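Local coordinates for protein arylalkylamine N-Acetyltransferase like 5b (PDB 4FD4) that probably transfers the acyl group of acetyl-CoA or a longer acyl-CoA to the amine of serotonin and related arylalkylamines, as a GNAT-fold N-acetyltransferase, at residues A[17-22]-A[68-73]; A[22-27]-A[51-56]; A[32-37]-A[105-110]; A[146-151]-A[161-166]. All blocks are in the same frame, centred on the assembly; numbering follows the deposited sequence.

Interaction 1 of 4, residues A[17-22]-A[68-73]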
loop_
_atom_site.group_PDB
_atom_site.type_symbol
_atom_site.label_atom_id
_atom_site.label_comp_id
_atom_site.label_asym_id
_atom_site.label_seq_id
_atom_site.Cartn_x
_atom_site.Cartn_y
_atom_site.Cartn_z
ATOM N N LEU A 17 -1.981 10.696 14.520
ATOM C CA LEU A 17 -2.155 10.974 13.101
ATOM C C LEU A 17 -1.010 11.832 12.525
ATOM O O LEU A 17 -0.449 11.518 11.459
ATOM C CB LEU A 17 -3.511 11.645 12.875
ATOM C CG LEU A 17 -3.962 11.718 11.419
ATOM C CD1 LEU A 17 -4.994 10.642 11.103
ATOM C CD2 LEU A 17 -4.517 13.097 11.147
ATOM N N GLU A 18 -0.629 12.898 13.222
ATOM C CA GLU A 18 0.414 13.768 12.680
ATOM C C GLU A 18 1.759 13.053 12.536
ATOM O O GLU A 18 2.452 13.211 11.517
ATOM C CB GLU A 18 0.544 15.080 13.474
ATOM C CG GLU A 18 -0.513 16.124 13.098
ATOM C CD GLU A 18 -0.611 16.354 11.589
ATOM O OE1 GLU A 18 0.439 16.574 10.938
ATOM O OE2 GLU A 18 -1.742 16.320 11.053
ATOM N N GLN A 19 2.123 12.232 13.516
ATOM C CA GLN A 19 3.353 11.462 13.356
ATOM C C GLN A 19 3.242 10.497 12.172
ATOM O O GLN A 19 4.216 10.296 11.438
ATOM C CB GLN A 19 3.722 10.713 14.635
ATOM C CG GLN A 19 4.065 11.637 15.798
ATOM C CD GLN A 19 2.841 12.037 16.593
ATOM O OE1 GLN A 19 2.100 12.945 16.205
ATOM N NE2 GLN A 19 2.618 11.358 17.720
ATOM N N VAL A 20 2.060 9.919 11.958
ATOM C CA VAL A 20 1.924 8.993 10.837
ATOM C C VAL A 20 2.134 9.839 9.587
ATOM O O VAL A 20 2.920 9.484 8.699
ATOM C CB VAL A 20 0.552 8.284 10.830
ATOM C CG1 VAL A 20 0.409 7.382 9.604
ATOM C CG2 VAL A 20 0.367 7.451 12.124
ATOM N N ARG A 21 1.509 11.016 9.571
ATOM C CA ARG A 21 1.636 11.886 8.413
ATOM C C ARG A 21 3.131 12.092 8.153
ATOM O O ARG A 21 3.619 11.938 7.011
ATOM C CB ARG A 21 0.910 13.227 8.651
ATOM C CG ARG A 21 0.645 14.056 7.382
ATOM C CD ARG A 21 0.306 15.530 7.697
ATOM N NE ARG A 21 -0.911 15.689 8.493
ATOM C CZ ARG A 21 -2.139 15.807 7.986
ATOM N NH1 ARG A 21 -2.324 15.782 6.670
ATOM N NH2 ARG A 21 -3.187 15.949 8.794
ATOM N N GLU A 22 3.889 12.447 9.167
ATOM C CA GLU A 22 5.296 12.740 8.946
ATOM C C GLU A 22 6.044 11.574 8.380
ATOM O O GLU A 22 6.807 11.770 7.491
ATOM C CB GLU A 22 6.026 13.215 10.193
ATOM C CG GLU A 22 7.477 13.681 9.920
ATOM C CD GLU A 22 8.572 12.556 9.918
ATOM O OE1 GLU A 22 8.469 11.544 10.630
ATOM O OE2 GLU A 22 9.581 12.720 9.221
ATOM N N ALA A 68 13.812 4.793 21.914
ATOM C CA ALA A 68 14.937 5.541 22.466
ATOM C C ALA A 68 15.065 6.933 21.838
ATOM O O ALA A 68 15.598 7.854 22.454
ATOM C CB ALA A 68 16.228 4.758 22.295
ATOM N N ALA A 69 14.583 7.078 20.606
ATOM C CA ALA A 69 14.615 8.366 19.923
ATOM C C ALA A 69 13.223 8.985 19.821
ATOM O O ALA A 69 13.065 10.081 19.277
ATOM C CB ALA A 69 15.238 8.222 18.546
ATOM N N LYS A 70 12.226 8.286 20.362
ATOM C CA LYS A 70 10.822 8.700 20.245
ATOM C C LYS A 70 10.524 9.114 18.809
ATOM O O LYS A 70 10.183 10.268 18.545
ATOM C CB LYS A 70 10.498 9.845 21.212
ATOM C CG LYS A 70 9.032 9.889 21.685
ATOM C CD LYS A 70 8.061 10.169 20.532
ATOM C CE LYS A 70 6.903 9.172 20.517
ATOM N NZ LYS A 70 6.142 9.224 19.234
ATOM N N LYS A 71 10.641 8.156 17.889
ATOM C CA LYS A 71 10.604 8.437 16.454
ATOM C C LYS A 71 10.072 7.244 15.653
ATOM O O LYS A 71 10.487 6.105 15.881
ATOM C CB LYS A 71 12.023 8.783 15.983
ATOM C CG LYS A 71 12.222 8.833 14.475
ATOM C CD LYS A 71 13.712 8.931 14.140
ATOM C CE LYS A 71 13.948 9.086 12.641
ATOM N NZ LYS A 71 15.402 9.236 12.332
ATOM N N PHE A 72 9.162 7.497 14.714
ATOM C CA PHE A 72 8.727 6.436 13.816
ATOM C C PHE A 72 9.833 6.186 12.778
ATOM O O PHE A 72 10.485 7.123 12.308
ATOM C CB PHE A 72 7.420 6.808 13.104
ATOM C CG PHE A 72 6.204 6.816 14.000
ATOM C CD1 PHE A 72 6.235 6.229 15.263
ATOM C CD2 PHE A 72 5.013 7.405 13.566
ATOM C CE1 PHE A 72 5.110 6.245 16.079
ATOM C CE2 PHE A 72 3.889 7.419 14.376
ATOM C CZ PHE A 72 3.932 6.843 15.632
ATOM N N ILE A 73 10.034 4.930 12.409
ATOM C CA ILE A 73 11.038 4.602 11.408
ATOM C C ILE A 73 10.502 3.582 10.418
ATOM O O ILE A 73 11.215 3.132 9.516
ATOM C CB ILE A 73 12.317 4.041 12.057
ATOM C CG1 ILE A 73 11.970 2.806 12.889
ATOM C CG2 ILE A 73 12.975 5.110 12.916
ATOM C CD1 ILE A 73 13.173 2.026 13.360
HETATM O O HOH W 1 3.509 9.431 19.379
#
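Gln19 and Val20 of helix 17-28 meet the ring of Phe72 of strand 71-81. The apolar contact centres on one ring carbon. Gln19 CB lies 3.3 Å from Phe72 CE2, a tight approach that comes obliquely to the ring plane. Val20 meets the same corner of the ring. Its backbone N sits in plane at the edge, 3.9 Å from Phe72 CE2, and its CG2 methyl packs 4.2 Å from that carbon. The first torsion of Phe72 (chi1 -71°) sets CG beside its own backbone N, and the ring reaches out to the helix.

The polar link is indirect. Gln19 NE2 and Lys70 NZ are 4.4 Å apart, and one water joins them. It accepts from Gln19 NE2 at 2.7 Å and from Lys70 NZ at 2.6 Å. Gln19 is bent at chi2 (88°), which carries its amide round to the water. Lys70 has a left-handed backbone and forms a G1 beta bulge with Lys71, both residues facing Asp66.

A salt bridge lies within the helix. Arg21 grips Glu18 OE2 side-on with NE and NH2, the NH2 bond being 2.7 Å, and both bonds lie close to the guanidinium plane. Arg21 NH1 also pairs with Glu49.

Helix 17-28 thus lies against strand 71-81 through Phe72. Phe72 also packs on Val63 and Glu65 of strand 61-66 and on Arg10 of strand 7-11. Val20 touches Leu53 of helix 46-53.

Interaction 2 of 4, residues A[22-27]-A[51-56]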
loop_
_atom_site.group_PDB
_atom_site.type_symbol
_atom_site.label_atom_id
_atom_site.label_comp_id
_atom_site.label_asym_id
_atom_site.label_seq_id
_atom_site.Cartn_x
_atom_site.Cartn_y
_atom_site.Cartn_z
ATOM N N GLU A 22 3.889 12.447 9.167
ATOM C CA GLU A 22 5.296 12.740 8.946
ATOM C C GLU A 22 6.044 11.574 8.380
ATOM O O GLU A 22 6.807 11.770 7.491
ATOM C CB GLU A 22 6.026 13.215 10.193
ATOM C CG GLU A 22 7.477 13.681 9.920
ATOM C CD GLU A 22 8.572 12.556 9.918
ATOM O OE1 GLU A 22 8.469 11.544 10.630
ATOM O OE2 GLU A 22 9.581 12.720 9.221
ATOM N N ILE A 23 5.844 10.370 8.916
ATOM C CA ILE A 23 6.643 9.274 8.394
ATOM C C ILE A 23 6.285 9.058 6.921
ATOM O O ILE A 23 7.168 8.789 6.083
ATOM C CB ILE A 23 6.567 7.980 9.273
ATOM C CG1 ILE A 23 7.502 6.894 8.726
ATOM C CG2 ILE A 23 5.134 7.504 9.442
ATOM C CD1 ILE A 23 8.961 7.095 9.103
ATOM N N LEU A 24 5.007 9.249 6.579
ATOM C CA LEU A 24 4.613 9.057 5.188
ATOM C C LEU A 24 5.320 10.083 4.311
ATOM O O LEU A 24 5.824 9.757 3.238
ATOM C CB LEU A 24 3.086 9.164 5.001
ATOM C CG LEU A 24 2.243 8.006 5.545
ATOM C CD1 LEU A 24 0.746 8.340 5.397
ATOM C CD2 LEU A 24 2.574 6.681 4.851
ATOM N N HIS A 25 5.363 11.325 4.771
ATOM C CA HIS A 25 6.031 12.368 3.992
ATOM C C HIS A 25 7.502 11.996 3.800
ATOM O O HIS A 25 8.082 12.265 2.754
ATOM C CB HIS A 25 5.987 13.701 4.744
ATOM C CG HIS A 25 4.810 14.565 4.418
ATOM N ND1 HIS A 25 4.946 15.795 3.798
ATOM C CD2 HIS A 25 3.491 14.412 4.661
ATOM C CE1 HIS A 25 3.755 16.346 3.664
ATOM N NE2 HIS A 25 2.850 15.532 4.178
ATOM N N ARG A 26 8.104 11.373 4.812
ATOM C CA ARG A 26 9.576 11.307 4.861
ATOM C C ARG A 26 10.149 10.126 4.094
ATOM O O ARG A 26 11.109 10.272 3.337
ATOM C CB ARG A 26 10.067 11.271 6.319
ATOM C CG ARG A 26 11.550 11.617 6.499
ATOM C CD ARG A 26 11.981 11.534 7.963
ATOM N NE ARG A 26 12.271 10.159 8.370
ATOM C CZ ARG A 26 11.798 9.576 9.469
ATOM N NH1 ARG A 26 12.125 8.311 9.751
ATOM N NH2 ARG A 26 10.997 10.247 10.289
ATOM N N ILE A 27 9.552 8.956 4.276
ATOM C CA ILE A 27 10.125 7.738 3.715
ATOM C C ILE A 27 9.240 7.049 2.687
ATOM O O ILE A 27 9.713 6.211 1.919
ATOM C CB ILE A 27 10.480 6.716 4.814
ATOM C CG1 ILE A 27 9.217 6.189 5.495
ATOM C CG2 ILE A 27 11.436 7.332 5.847
ATOM C CD1 ILE A 27 9.470 4.958 6.360
ATOM N N PHE A 51 -6.492 9.764 2.041
ATOM C CA PHE A 51 -6.797 8.343 1.897
ATOM C C PHE A 51 -5.940 7.523 2.861
ATOM O O PHE A 51 -6.456 6.721 3.638
ATOM C CB PHE A 51 -6.542 7.869 0.471
ATOM C CG PHE A 51 -6.730 6.369 0.281
ATOM C CD1 PHE A 51 -5.636 5.523 0.174
ATOM C CD2 PHE A 51 -8.004 5.820 0.212
ATOM C CE1 PHE A 51 -5.805 4.144 0.005
ATOM C CE2 PHE A 51 -8.186 4.445 0.035
ATOM C CZ PHE A 51 -7.087 3.608 -0.067
ATOM N N SER A 52 -4.628 7.723 2.808
ATOM C CA SER A 52 -3.745 6.929 3.652
ATOM C C SER A 52 -4.018 7.105 5.150
ATOM O O SER A 52 -4.020 6.134 5.905
ATOM C CB SER A 52 -2.283 7.220 3.319
ATOM O OG SER A 52 -2.035 6.926 1.957
ATOM N N LEU A 53 -4.267 8.336 5.585
ATOM C CA LEU A 53 -4.477 8.587 6.999
ATOM C C LEU A 53 -5.856 8.132 7.476
ATOM O O LEU A 53 -6.050 7.912 8.668
ATOM C CB LEU A 53 -4.281 10.066 7.327
ATOM C CG LEU A 53 -2.869 10.640 7.189
ATOM C CD1 LEU A 53 -2.912 12.138 7.505
ATOM C CD2 LEU A 53 -1.872 9.943 8.109
ATOM N N SER A 54 -6.815 8.002 6.561
ATOM C CA SER A 54 -8.140 7.550 6.970
ATOM C C SER A 54 -8.051 6.194 7.689
ATOM O O SER A 54 -8.970 5.814 8.401
ATOM C CB SER A 54 -9.098 7.455 5.778
ATOM O OG SER A 54 -8.693 6.422 4.894
ATOM N N PHE A 55 -6.940 5.471 7.535
ATOM C CA PHE A 55 -6.837 4.153 8.168
ATOM C C PHE A 55 -6.406 4.164 9.638
ATOM O O PHE A 55 -6.616 3.176 10.353
ATOM C CB PHE A 55 -5.959 3.201 7.342
ATOM C CG PHE A 55 -6.515 2.914 5.989
ATOM C CD1 PHE A 55 -6.052 3.606 4.875
ATOM C CD2 PHE A 55 -7.547 1.988 5.828
ATOM C CE1 PHE A 55 -6.583 3.359 3.613
ATOM C CE2 PHE A 55 -8.091 1.739 4.574
ATOM C CZ PHE A 55 -7.606 2.420 3.460
ATOM N N VAL A 56 -5.824 5.266 10.102
ATOM C CA VAL A 56 -5.353 5.318 11.493
ATOM C C VAL A 56 -6.486 5.045 12.472
ATOM O O VAL A 56 -6.338 4.250 13.391
ATOM C CB VAL A 56 -4.712 6.668 11.842
ATOM C CG1 VAL A 56 -4.434 6.758 13.351
ATOM C CG2 VAL A 56 -3.428 6.869 11.051
#
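Leu24 and Ser52 mark the closest backbone approach, with CA atoms 8.8 Å apart, and side chains bridge the gap between helices 17-28 and 46-53. The contact is small and apolar, and one methyl carries it. Leu24 CD1 packs 3.8 Å from Ser52 CB and 4.1 Å from Leu53 CD2. Leu24 and Leu53 run past each other in opposite directions, meeting by these two methyls. The chi1 of Leu24 (-72°) holds CG beside the backbone N, and the nearly extended chi2 then sends CD1 outward to the other helix.

Ser52 offers this methyl its carbon, while its hydroxyl is used elsewhere. Ser52 OG hydrogen-bonds to Tyr29 OH and weakly to Asp48 O. A glycerol, probably from the crystallisation liquor, lies about 4 Å from the Ser52 side chain at the nearest atoms.

Each segment also has an internal polar link. Arg26 NH2 forms a salt bridge with Glu22, at 2.9 Å from OE1, and hydrogen-bonds to OE2. In 51-56, Ser54 OG bonds to Phe51 O at 2.6 Å. Phe55 CE1 stands over one face of the Phe51 ring. Helix 17-28 widens to a pi-type turn at 24-27.

All three touching residues are buried, against the sheet. Leu24 and Ser52 both rest on Ile131 of strand 126-134. Leu53 also packs along Leu17, Val20 and Arg21, earlier in helix 17-28.

Interaction 3 of 4, residues A[32-37]-A[105-110]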
loop_
_atom_site.group_PDB
_atom_site.type_symbol
_atom_site.label_atom_id
_atom_site.label_comp_id
_atom_site.label_asym_id
_atom_site.label_seq_id
_atom_site.Cartn_x
_atom_site.Cartn_y
_atom_site.Cartn_z
ATOM N N GLU A 32 7.878 6.084 -3.405
ATOM C CA GLU A 32 6.860 5.182 -3.968
ATOM C C GLU A 32 6.807 5.261 -5.492
ATOM O O GLU A 32 6.605 6.332 -6.061
ATOM C CB GLU A 32 5.475 5.457 -3.361
ATOM C CG GLU A 32 4.291 4.819 -4.105
ATOM C CD GLU A 32 4.458 3.329 -4.353
ATOM O OE1 GLU A 32 5.014 2.621 -3.477
ATOM O OE2 GLU A 32 4.026 2.869 -5.436
ATOM N N GLY A 33 7.005 4.120 -6.142
ATOM C CA GLY A 33 7.056 4.062 -7.595
ATOM C C GLY A 33 5.858 4.695 -8.287
ATOM O O GLY A 33 6.012 5.480 -9.221
ATOM N N ILE A 34 4.656 4.365 -7.834
ATOM C CA ILE A 34 3.464 4.931 -8.458
ATOM C C ILE A 34 3.458 6.465 -8.411
ATOM O O ILE A 34 3.380 7.114 -9.452
ATOM C CB ILE A 34 2.166 4.324 -7.878
ATOM C CG1 ILE A 34 2.085 2.838 -8.256
ATOM C CG2 ILE A 34 0.939 5.067 -8.396
ATOM C CD1 ILE A 34 0.935 2.082 -7.604
ATOM N N THR A 35 3.577 7.046 -7.220
ATOM C CA THR A 35 3.508 8.505 -7.075
ATOM C C THR A 35 4.622 9.285 -7.811
ATOM O O THR A 35 4.335 10.298 -8.447
ATOM C CB THR A 35 3.329 8.928 -5.578
ATOM O OG1 THR A 35 3.875 10.231 -5.337
ATOM C CG2 THR A 35 3.985 7.936 -4.666
ATOM N N ILE A 36 5.870 8.807 -7.768
ATOM C CA ILE A 36 6.967 9.556 -8.414
ATOM C C ILE A 36 7.145 9.290 -9.915
ATOM O O ILE A 36 7.862 10.023 -10.596
ATOM C CB ILE A 36 8.338 9.383 -7.697
ATOM C CG1 ILE A 36 8.854 7.953 -7.853
ATOM C CG2 ILE A 36 8.234 9.788 -6.228
ATOM C CD1 ILE A 36 10.338 7.812 -7.548
ATOM N N SER A 37 6.503 8.250 -10.438
ATOM C CA SER A 37 6.592 7.987 -11.874
ATOM C C SER A 37 5.540 8.771 -12.662
ATOM O O SER A 37 5.538 8.764 -13.899
ATOM C CB SER A 37 6.447 6.498 -12.155
ATOM O OG SER A 37 5.089 6.102 -12.088
ATOM N N LEU A 105 -6.094 6.399 -8.242
ATOM C CA LEU A 105 -7.246 5.627 -7.780
ATOM C C LEU A 105 -7.741 4.662 -8.851
ATOM O O LEU A 105 -8.043 3.503 -8.550
ATOM C CB LEU A 105 -8.382 6.566 -7.382
ATOM C CG LEU A 105 -8.573 6.826 -5.897
ATOM C CD1 LEU A 105 -9.602 7.943 -5.689
ATOM C CD2 LEU A 105 -9.017 5.541 -5.204
ATOM N N LYS A 106 -7.833 5.133 -10.093
ATOM C CA LYS A 106 -8.199 4.232 -11.195
ATOM C C LYS A 106 -7.200 3.116 -11.399
ATOM O O LYS A 106 -7.588 1.962 -11.627
ATOM C CB LYS A 106 -8.382 4.999 -12.506
ATOM C CG LYS A 106 -9.573 5.935 -12.525
ATOM C CD LYS A 106 -9.478 6.802 -13.766
ATOM C CE LYS A 106 -10.574 7.842 -13.810
ATOM N NZ LYS A 106 -10.521 8.587 -15.096
ATOM N N LEU A 107 -5.915 3.447 -11.335
ATOM C CA LEU A 107 -4.886 2.403 -11.397
ATOM C C LEU A 107 -5.015 1.338 -10.288
ATOM O O LEU A 107 -4.945 0.128 -10.549
ATOM C CB LEU A 107 -3.489 3.017 -11.377
ATOM C CG LEU A 107 -2.317 2.054 -11.188
ATOM C CD1 LEU A 107 -2.227 1.034 -12.332
ATOM C CD2 LEU A 107 -1.024 2.849 -11.079
ATOM N N LEU A 108 -5.194 1.793 -9.055
ATOM C CA LEU A 108 -5.364 0.907 -7.900
ATOM C C LEU A 108 -6.588 0.018 -8.063
ATOM O O LEU A 108 -6.554 -1.185 -7.767
ATOM C CB LEU A 108 -5.514 1.725 -6.615
ATOM C CG LEU A 108 -4.296 2.547 -6.196
ATOM C CD1 LEU A 108 -4.593 3.352 -4.922
ATOM C CD2 LEU A 108 -3.102 1.637 -5.995
ATOM N N ALA A 109 -7.678 0.637 -8.508
ATOM C CA ALA A 109 -8.908 -0.079 -8.804
ATOM C C ALA A 109 -8.647 -1.179 -9.834
ATOM O O ALA A 109 -9.122 -2.302 -9.680
ATOM C CB ALA A 109 -9.984 0.888 -9.304
ATOM N N LEU A 110 -7.893 -0.864 -10.880
ATOM C CA LEU A 110 -7.575 -1.866 -11.909
ATOM C C LEU A 110 -6.786 -3.018 -11.301
ATOM O O LEU A 110 -7.056 -4.197 -11.579
ATOM C CB LEU A 110 -6.762 -1.238 -13.043
ATOM C CG LEU A 110 -6.069 -2.187 -14.031
ATOM C CD1 LEU A 110 -7.078 -3.049 -14.779
ATOM C CD2 LEU A 110 -5.233 -1.381 -15.015
#
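Ile34, which makes the apolar contact here, has its backbone N bonded to Glu32 OE2 at 2.9 Å. The bond is fairly straight (164°) and reaches the oxygen from above the carboxylate plane. Glu32 is the N-cap of helix 33-37, so this is a capping bond. Its OE2 also has a weak hydrogen bond with Thr168 OG1.

The helix so started presents the Ile34 side chain to helix 99-115. Ile34 and Leu107 reach toward each other tip to tip. Leu107 CD2 lies 4.0 Å from Ile34 CG2 and 4.1 Å from Ile34 CD1, so one methyl meets both branches. Leu107 CG lies anti to the backbone N (chi1 170°), which brings the methyl forward. Leu108 adds a looser touch, its CD2 4.4 Å from Ile34 CD1. Leu107 also rests on Phe201 and on Leu187 of strand 182-188, and Leu108 on Met89 of helix 85-95.

A glycerol, probably from the crystallisation liquor, lies about 4 Å from the Ile34 side chain and bonds weakly to Glu32 OE1. Across the two segments no hydrogen bond forms. The helices are therefore joined here by van der Waals contact of methyl groups, and the capping carboxylate fixes the end from which Ile34 projects.

Interaction 4 of 4, residues A[146-151]-A[161-166]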
loop_
_atom_site.group_PDB
_atom_site.type_symbol
_atom_site.label_atom_id
_atom_site.label_comp_id
_atom_site.label_asym_id
_atom_site.label_seq_id
_atom_site.Cartn_x
_atom_site.Cartn_y
_atom_site.Cartn_z
ATOM N N ARG A 146 9.209 -7.628 9.736
ATOM C CA ARG A 146 8.449 -7.503 10.988
ATOM C C ARG A 146 7.156 -6.710 10.819
ATOM O O ARG A 146 6.135 -7.044 11.435
ATOM C CB ARG A 146 9.312 -6.919 12.103
ATOM C CG ARG A 146 10.341 -7.905 12.649
ATOM C CD ARG A 146 11.374 -7.186 13.486
ATOM N NE ARG A 146 10.837 -6.698 14.749
ATOM C CZ ARG A 146 11.493 -5.881 15.569
ATOM N NH1 ARG A 146 12.718 -5.468 15.253
ATOM N NH2 ARG A 146 10.929 -5.481 16.698
ATOM N N LEU A 147 7.188 -5.675 9.981
ATOM C CA LEU A 147 5.963 -4.921 9.656
ATOM C C LEU A 147 4.945 -5.794 8.939
ATOM O O LEU A 147 3.771 -5.840 9.329
ATOM C CB LEU A 147 6.276 -3.702 8.792
ATOM C CG LEU A 147 6.795 -2.472 9.520
ATOM C CD1 LEU A 147 7.266 -1.418 8.511
ATOM C CD2 LEU A 147 5.696 -1.915 10.436
ATOM N N LEU A 148 5.384 -6.484 7.887
ATOM C CA LEU A 148 4.472 -7.330 7.121
ATOM C C LEU A 148 3.951 -8.466 7.984
ATOM O O LEU A 148 2.777 -8.817 7.928
ATOM C CB LEU A 148 5.178 -7.903 5.884
ATOM C CG LEU A 148 4.428 -8.136 4.564
ATOM C CD1 LEU A 148 4.901 -9.422 3.887
ATOM C CD2 LEU A 148 2.906 -8.110 4.685
ATOM N N GLN A 149 4.826 -9.064 8.778
ATOM C CA GLN A 149 4.396 -10.157 9.646
ATOM C C GLN A 149 3.401 -9.641 10.667
ATOM O O GLN A 149 2.457 -10.337 11.025
ATOM C CB GLN A 149 5.567 -10.794 10.387
ATOM C CG GLN A 149 5.110 -11.959 11.267
ATOM C CD GLN A 149 4.681 -13.137 10.418
ATOM O OE1 GLN A 149 5.462 -13.631 9.610
ATOM N NE2 GLN A 149 3.427 -13.558 10.556
ATOM N N PHE A 150 3.633 -8.432 11.161
ATOM C CA PHE A 150 2.726 -7.853 12.140
ATOM C C PHE A 150 1.356 -7.698 11.470
ATOM O O PHE A 150 0.333 -8.049 12.063
ATOM C CB PHE A 150 3.283 -6.528 12.699
ATOM C CG PHE A 150 2.489 -5.957 13.864
ATOM C CD1 PHE A 150 3.063 -5.836 15.129
ATOM C CD2 PHE A 150 1.170 -5.525 13.688
ATOM C CE1 PHE A 150 2.336 -5.308 16.215
ATOM C CE2 PHE A 150 0.437 -4.988 14.766
ATOM C CZ PHE A 150 1.021 -4.876 16.021
ATOM N N GLN A 151 1.333 -7.216 10.228
ATOM C CA GLN A 151 0.050 -7.048 9.524
ATOM C C GLN A 151 -0.643 -8.403 9.303
ATOM O O GLN A 151 -1.865 -8.520 9.427
ATOM C CB GLN A 151 0.241 -6.291 8.202
ATOM C CG GLN A 151 0.520 -4.781 8.357
ATOM C CD GLN A 151 -0.729 -3.963 8.697
ATOM O OE1 GLN A 151 -1.694 -4.485 9.259
ATOM N NE2 GLN A 151 -0.710 -2.670 8.349
ATOM N N LYS A 161 -9.586 -13.909 6.463
ATOM C CA LYS A 161 -9.223 -15.233 5.978
ATOM C C LYS A 161 -8.119 -15.153 4.938
ATOM O O LYS A 161 -7.579 -16.174 4.537
ATOM C CB LYS A 161 -10.445 -15.979 5.422
ATOM C CG LYS A 161 -11.500 -16.303 6.479
ATOM C CD LYS A 161 -10.863 -16.741 7.793
ATOM C CE LYS A 161 -11.125 -18.215 8.103
ATOM N NZ LYS A 161 -12.549 -18.487 8.492
ATOM N N ALA A 162 -7.786 -13.936 4.507
ATOM C CA ALA A 162 -6.733 -13.735 3.511
ATOM C C ALA A 162 -6.119 -12.333 3.583
ATOM O O ALA A 162 -6.802 -11.370 3.946
ATOM C CB ALA A 162 -7.270 -14.010 2.097
ATOM N N ILE A 163 -4.840 -12.230 3.228
ATOM C CA ILE A 163 -4.153 -10.940 3.149
ATOM C C ILE A 163 -3.495 -10.774 1.783
ATOM O O ILE A 163 -3.013 -11.748 1.208
ATOM C CB ILE A 163 -3.071 -10.806 4.239
ATOM C CG1 ILE A 163 -2.468 -9.397 4.231
ATOM C CG2 ILE A 163 -1.979 -11.836 4.028
ATOM C CD1 ILE A 163 -1.412 -9.180 5.333
ATOM N N SER A 164 -3.474 -9.545 1.265
ATOM C CA SER A 164 -2.875 -9.263 -0.032
ATOM C C SER A 164 -2.166 -7.925 -0.042
ATOM O O SER A 164 -2.225 -7.168 0.929
ATOM C CB SER A 164 -3.927 -9.292 -1.151
ATOM O OG SER A 164 -5.032 -8.459 -0.849
ATOM N N GLY A 165 -1.489 -7.636 -1.145
ATOM C CA GLY A 165 -0.831 -6.353 -1.300
ATOM C C GLY A 165 -0.392 -6.073 -2.721
ATOM O O GLY A 165 -0.205 -6.996 -3.523
ATOM N N ASP A 166 -0.248 -4.789 -3.034
ATOM C CA ASP A 166 0.332 -4.363 -4.293
ATOM C C ASP A 166 1.772 -3.946 -4.008
ATOM O O ASP A 166 2.020 -2.905 -3.400
ATOM C CB ASP A 166 -0.461 -3.192 -4.886
ATOM C CG ASP A 166 -1.911 -3.548 -5.162
ATOM O OD1 ASP A 166 -2.174 -4.684 -5.617
ATOM O OD2 ASP A 166 -2.792 -2.699 -4.908
#
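Ile163 points its CD1 methyl at helix 143-158, where it lies over the backbone of Gln151. The two segments belong to a beta-alpha-beta crossover: strand 126-134, helix 143-158 and the parallel neighbouring strand 162-167. In the GNAT fold this unit probably helps to shape the acyl-CoA site, with the cofactor pyrophosphate bound at the start of the helix.

The contact is buried, and the strand side of it is a single residue. Ile163 CD1 sits 4.1 Å from Gln151 C, and 4.4 Å from Gln151 CB. Leu148, one turn earlier, adds its CD2 at 4.5 Å from Ile163 CD1, a looser touch. Both side-chain torsions of Ile163 are extended (chi1 -174°), which carries CD1 straight out from the strand to the helix.

Gln151 meets this methyl with its backbone carbonyl and CB; its side-chain amide is engaged elsewhere. Gln151 OE1 hydrogen-bonds to Tyr127 OH of strand 126-134. Gln151 NE2 bonds to Ser76 OG of strand 71-81 and to Thr60 O, just before strand 61-66, so both ends of this buried amide are satisfied. Tyr127 and Val129 also pack against Ile163.

Backbone bonds from Ala162 and Ser164 to strand 126-134 hold the parallel pair together. No hydrogen bond joins the helix segment to the strand segment. Within the helix segment, the polar atom nearest the methyl is Gln151 O, 4.2 Å from Ile163 CD1.

In the fold
Interactions 1 and 2 share Glu22 and helix 17-28. Their centres are 10 Å apart, and they touch directly, partly through Phe72 O and Arg26 NH1. Interaction 2 falls within the chain span of interaction 1. Interaction 3 crosses both along the chain, because 32-37 pairs with the distant helix 99-115. Its centre is 16 Å from that of interaction 2 and 25 Å from that of interaction 1. Interaction 4 comes last in sequence, on the opposite side of the chain's centre from interaction 3. Interactions 1 and 4 reach the same seven-stranded mixed sheet. Together the four contacts tie the helices to this sheet and to each other in one GNAT domain.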